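Eps1p (Saccharomyces cerevisiae, PDB 4TW5) is a yeast protein of the thioredoxin superfamily, with a thioredoxin domain in the first part of its chain. Local coordinates at residues 27-32 and 61-66; 45-50 and 65-70. One frame throughout, in Å; residues are numbered along the deposited sequence.

Overall arrangement
Both contacts lie in the thioredoxin domain near the start of the chain and share strand 63-69. Contact 1 pairs this edge strand with strand 27-33. Contact 2 packs helix 44-53 on Phe65 to Gln67 of the same strand. Their centres are about 9 Å apart, and Phe65 and Ser66 serve in both. The sheet and the helix also touch directly: Trp47 CH2 comes within 3.5 Å of Asp31 CB, and Trp47 CZ2 within 3.5 Å of Ile29 O. Strand 27-33 and helix 44-53 are consecutive in the chain. The disulfide Cys37-Cys40 lies in the connection between them. Contact 2 ends at Cys70, which is bonded to Cys77.

Contact 1: residues 27-32 and 61-66; sequences LHIIDF and LNITFS
Ile29 CG1 and Phe65 CG both lie beside their backbone N (chi1 -60° and -72°), and the two side chains run together on one face of the sheet. The Ile29 chain is extended beyond CG1, which brings its CD1 up to Phe65 CE1, at 3.6 Å, and to Phe65 CZ. Ile29 CG2 touches Phe65 CE1 and CD1 about equally. Leu27 and Ile63 continue this apolar row, with Leu27 CB 3.9 Å from Ile63 CG1. Phe113 and Ala114 of helix 107-118 pack against Ile29 on this face.

The other face carries His28, Thr64, Ile30 and Ser66. His28 lies alongside Thr64, with CD2 3.7 Å from Thr64 CB. Ser66 OG sits in the plane of the imidazole at its edge, 3.4 Å from His28 CD2. The polar end of the ring is engaged by Glu22, which is hydrogen-bonded to His28 NE2. Ile30 CG1 lies next to Ser66 CB.

Five backbone hydrogen bonds join the strands. Leu27 N donates to Asn62 O at 2.9 Å, almost straight at 171°. Asn62 has positive phi and follows the end of a helix, so this bond ties the turn into the sheet. Leu27 O accepts from Thr64 N. Ile29 uses both its polar backbone atoms: N donates to Thr64 O, and O accepts from Ser66 N at 3.0 Å. Asp31 N then donates to Ser66 O. The segment axes lie 4.6 Å apart. These are neighbouring parallel strands in the central sheet of a thioredoxin fold, joined by a helical crossover.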
# COMPACT_ATOMS: atom_id res chain seq x y z
N LEU A 27 -4.35 -32.77 -36.94
CA LEU A 27 -4.64 -31.40 -37.41
C LEU A 27 -4.29 -31.18 -38.86
O LEU A 27 -3.36 -31.76 -39.40
CB LEU A 27 -3.88 -30.39 -36.56
CG LEU A 27 -4.27 -30.35 -35.09
CD1 LEU A 27 -3.37 -29.44 -34.27
CD2 LEU A 27 -5.68 -29.83 -35.03
N HIS A 28 -5.07 -30.33 -39.53
CA HIS A 28 -4.77 -29.98 -40.90
C HIS A 28 -4.80 -28.48 -41.10
O HIS A 28 -5.70 -27.80 -40.62
CB HIS A 28 -5.74 -30.67 -41.84
CG HIS A 28 -5.46 -32.12 -42.01
ND1 HIS A 28 -5.80 -33.05 -41.05
CD2 HIS A 28 -4.83 -32.80 -42.99
CE1 HIS A 28 -5.41 -34.25 -41.44
NE2 HIS A 28 -4.82 -34.13 -42.62
N ILE A 29 -3.76 -27.97 -41.75
CA ILE A 29 -3.73 -26.58 -42.15
C ILE A 29 -3.93 -26.51 -43.65
O ILE A 29 -3.05 -26.89 -44.41
CB ILE A 29 -2.42 -25.91 -41.75
CG1 ILE A 29 -2.21 -25.96 -40.23
CG2 ILE A 29 -2.41 -24.49 -42.22
CD1 ILE A 29 -0.88 -25.40 -39.81
N ILE A 30 -5.09 -26.05 -44.09
CA ILE A 30 -5.45 -26.17 -45.48
C ILE A 30 -5.48 -24.84 -46.23
O ILE A 30 -6.04 -23.85 -45.76
CB ILE A 30 -6.82 -26.84 -45.65
CG1 ILE A 30 -6.86 -28.14 -44.84
CG2 ILE A 30 -7.10 -27.14 -47.13
CD1 ILE A 30 -8.24 -28.81 -44.83
N ASP A 31 -4.86 -24.84 -47.41
CA ASP A 31 -4.89 -23.69 -48.29
C ASP A 31 -5.97 -23.85 -49.35
O ASP A 31 -5.78 -24.54 -50.35
CB ASP A 31 -3.52 -23.46 -48.95
CG ASP A 31 -3.58 -22.42 -50.06
OD1 ASP A 31 -4.47 -21.55 -50.02
OD2 ASP A 31 -2.74 -22.48 -50.99
N PHE A 32 -7.12 -23.22 -49.13
CA PHE A 32 -8.15 -23.15 -50.16
C PHE A 32 -7.73 -22.06 -51.14
O PHE A 32 -7.83 -20.87 -50.85
CB PHE A 32 -9.53 -22.87 -49.55
CG PHE A 32 -10.03 -24.00 -48.70
CD1 PHE A 32 -9.65 -24.12 -47.38
CD2 PHE A 32 -10.84 -24.98 -49.25
CE1 PHE A 32 -10.10 -25.19 -46.62
CE2 PHE A 32 -11.29 -26.04 -48.50
CZ PHE A 32 -10.92 -26.15 -47.18
N LEU A 61 4.10 -34.02 -34.46
CA LEU A 61 3.06 -33.12 -33.93
C LEU A 61 1.67 -33.49 -34.41
O LEU A 61 0.68 -32.93 -33.94
CB LEU A 61 3.34 -31.67 -34.35
CG LEU A 61 4.63 -31.01 -33.89
CD1 LEU A 61 4.57 -29.54 -34.25
CD2 LEU A 61 4.88 -31.23 -32.40
N ASN A 62 1.59 -34.41 -35.37
CA ASN A 62 0.31 -34.85 -35.92
C ASN A 62 -0.40 -33.69 -36.63
O ASN A 62 -1.59 -33.47 -36.49
CB ASN A 62 -0.57 -35.43 -34.81
CG ASN A 62 -1.58 -36.40 -35.32
OD1 ASN A 62 -1.74 -36.53 -36.54
ND2 ASN A 62 -2.28 -37.08 -34.41
N ILE A 63 0.37 -32.94 -37.42
CA ILE A 63 -0.16 -31.79 -38.14
C ILE A 63 0.24 -31.88 -39.60
O ILE A 63 1.40 -32.10 -39.90
CB ILE A 63 0.35 -30.44 -37.58
CG1 ILE A 63 0.04 -30.30 -36.10
CG2 ILE A 63 -0.25 -29.29 -38.35
CD1 ILE A 63 0.76 -29.12 -35.49
N THR A 64 -0.72 -31.69 -40.50
CA THR A 64 -0.43 -31.83 -41.91
C THR A 64 -0.80 -30.57 -42.68
O THR A 64 -1.89 -30.04 -42.51
CB THR A 64 -1.19 -33.04 -42.51
OG1 THR A 64 -0.68 -34.24 -41.95
CG2 THR A 64 -1.02 -33.11 -44.03
N PHE A 65 0.08 -30.11 -43.56
CA PHE A 65 -0.31 -29.05 -44.47
C PHE A 65 -0.92 -29.64 -45.73
O PHE A 65 -0.32 -30.50 -46.39
CB PHE A 65 0.88 -28.19 -44.84
CG PHE A 65 1.36 -27.30 -43.72
CD1 PHE A 65 0.95 -25.98 -43.64
CD2 PHE A 65 2.27 -27.77 -42.78
CE1 PHE A 65 1.41 -25.15 -42.63
CE2 PHE A 65 2.74 -26.96 -41.77
CZ PHE A 65 2.31 -25.64 -41.70
N SER A 66 -2.11 -29.15 -46.06
CA SER A 66 -2.87 -29.63 -47.22
C SER A 66 -3.40 -28.46 -48.05
O SER A 66 -3.24 -27.30 -47.68
CB SER A 66 -4.05 -30.49 -46.79
OG SER A 66 -3.64 -31.50 -45.89

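Contact 2: residues 45-50 and 65-70; sequences PVWMET and FSQVNC
Helix 45-50 runs roughly antiparallel to strand 65-69, at 148° between their directions and with axes 9.6 Å apart. Trp47 makes most of the contact from the helix. Its CG is anti to the backbone N (chi1 -163°), which carries the indole from the helix toward the strand. One face of the indole receives an edge of Phe65 in a T-shaped stack. The planes meet at 83°, and the centroid of the six-membered ring is 5.6 Å from that of Phe65. On the opposite face lies Gln67. Its CG makes a CH-pi contact with the five-membered ring, 4.1 Å from the centroid. The Gln67 amide passes over CD1 of the indole almost parallel to its plane, and its NE2 has a weak bond to Asp31 OD2.

This is the packing of a helix on the central sheet of the thioredoxin fold. The helix is the one that follows the Cys37-Cys40 disulfide, and Leu110 of helix 107-118 touches Trp47 and Thr50 on the same side of the sheet.

Trp47 CZ2 comes to 3.1 Å from Ser66 O, a close packing contact. The indole N-H is satisfied by a water in the ring plane, 2.7 Å from Trp47 NE1. That water also makes a weak bond to Phe65 O, so it bridges helix and strand.

Thr50 CG2 points into the face of the Phe65 ring, 3.9 Å from its centroid. The hydroxyl turns back to the helix, where Thr50 OG1 donates to Val46 O at 2.8 Å. Thr50 N reaches the same carbonyl oxygen from the opposite face.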
# COMPACT_ATOMS: atom_id res chain seq x y z
N PRO A 45 4.56 -21.27 -54.14
CA PRO A 45 5.92 -21.77 -53.91
C PRO A 45 6.34 -21.68 -52.44
O PRO A 45 7.19 -22.43 -52.00
CB PRO A 45 6.78 -20.86 -54.79
CG PRO A 45 6.02 -19.59 -54.85
CD PRO A 45 4.56 -19.96 -54.82
N VAL A 46 5.76 -20.72 -51.71
CA VAL A 46 6.00 -20.62 -50.28
C VAL A 46 5.42 -21.83 -49.56
O VAL A 46 6.03 -22.39 -48.65
CB VAL A 46 5.40 -19.32 -49.71
CG1 VAL A 46 5.10 -19.46 -48.21
CG2 VAL A 46 6.33 -18.16 -49.99
N TRP A 47 4.25 -22.25 -50.01
CA TRP A 47 3.57 -23.40 -49.42
C TRP A 47 4.37 -24.67 -49.52
O TRP A 47 4.48 -25.43 -48.55
CB TRP A 47 2.22 -23.61 -50.08
CG TRP A 47 1.33 -24.48 -49.29
CD1 TRP A 47 1.18 -25.83 -49.42
CD2 TRP A 47 0.44 -24.07 -48.25
NE1 TRP A 47 0.25 -26.28 -48.52
CE2 TRP A 47 -0.22 -25.22 -47.79
CE3 TRP A 47 0.14 -22.84 -47.66
CZ2 TRP A 47 -1.16 -25.19 -46.75
CZ3 TRP A 47 -0.80 -22.80 -46.63
CH2 TRP A 47 -1.43 -23.97 -46.19
N MET A 48 4.94 -24.91 -50.70
CA MET A 48 5.67 -26.15 -50.93
C MET A 48 6.97 -26.21 -50.16
O MET A 48 7.40 -27.27 -49.74
CB MET A 48 5.94 -26.33 -52.42
CG MET A 48 4.68 -26.34 -53.26
SD MET A 48 5.03 -26.55 -55.01
CE MET A 48 3.42 -26.16 -55.70
N GLU A 49 7.63 -25.07 -50.02
CA GLU A 49 8.80 -25.04 -49.16
C GLU A 49 8.39 -25.21 -47.70
O GLU A 49 9.15 -25.77 -46.94
CB GLU A 49 9.64 -23.79 -49.38
CG GLU A 49 9.02 -22.51 -48.96
CD GLU A 49 9.76 -21.35 -49.57
OE1 GLU A 49 10.91 -21.56 -50.04
OE2 GLU A 49 9.18 -20.24 -49.59
N THR A 50 7.23 -24.64 -47.32
CA THR A 50 6.70 -24.79 -45.96
C THR A 50 6.54 -26.27 -45.68
O THR A 50 7.11 -26.83 -44.73
CB THR A 50 5.33 -24.10 -45.80
OG1 THR A 50 5.47 -22.68 -45.90
CG2 THR A 50 4.69 -24.45 -44.44
N PHE A 65 0.08 -30.11 -43.56
CA PHE A 65 -0.31 -29.05 -44.47
C PHE A 65 -0.92 -29.64 -45.73
O PHE A 65 -0.32 -30.50 -46.39
CB PHE A 65 0.88 -28.19 -44.84
CG PHE A 65 1.36 -27.30 -43.72
CD1 PHE A 65 0.95 -25.98 -43.64
CD2 PHE A 65 2.27 -27.77 -42.78
CE1 PHE A 65 1.41 -25.15 -42.63
CE2 PHE A 65 2.74 -26.96 -41.77
CZ PHE A 65 2.31 -25.64 -41.70
N SER A 66 -2.11 -29.15 -46.06
CA SER A 66 -2.87 -29.63 -47.22
C SER A 66 -3.40 -28.46 -48.05
O SER A 66 -3.24 -27.30 -47.68
CB SER A 66 -4.05 -30.49 -46.79
OG SER A 66 -3.64 -31.50 -45.89
N GLN A 67 -4.02 -28.79 -49.18
CA GLN A 67 -4.57 -27.81 -50.10
C GLN A 67 -5.85 -28.30 -50.69
O GLN A 67 -6.13 -29.49 -50.70
CB GLN A 67 -3.61 -27.51 -51.25
CG GLN A 67 -2.56 -26.49 -50.95
CD GLN A 67 -1.59 -26.36 -52.09
OE1 GLN A 67 -1.20 -27.35 -52.70
NE2 GLN A 67 -1.21 -25.13 -52.40
N VAL A 68 -6.66 -27.36 -51.15
CA VAL A 68 -7.85 -27.65 -51.92
C VAL A 68 -7.93 -26.69 -53.11
O VAL A 68 -8.02 -25.48 -52.92
CB VAL A 68 -9.13 -27.49 -51.08
CG1 VAL A 68 -10.35 -27.62 -51.97
CG2 VAL A 68 -9.19 -28.52 -49.98
N ASN A 69 -7.86 -27.23 -54.33
CA ASN A 69 -8.12 -26.41 -55.52
C ASN A 69 -9.62 -26.17 -55.63
O ASN A 69 -10.38 -27.11 -55.88
CB ASN A 69 -7.56 -27.08 -56.79
CG ASN A 69 -7.61 -26.17 -58.01
OD1 ASN A 69 -8.57 -25.43 -58.22
ND2 ASN A 69 -6.56 -26.21 -58.83
N CYS A 70 -10.05 -24.93 -55.44
CA CYS A 70 -11.49 -24.63 -55.37
C CYS A 70 -12.12 -24.49 -56.74
O CYS A 70 -13.32 -24.25 -56.86
CB CYS A 70 -11.73 -23.36 -54.56
SG CYS A 70 -11.35 -23.52 -52.82
O HOH W 1 0.06 -28.91 -49.11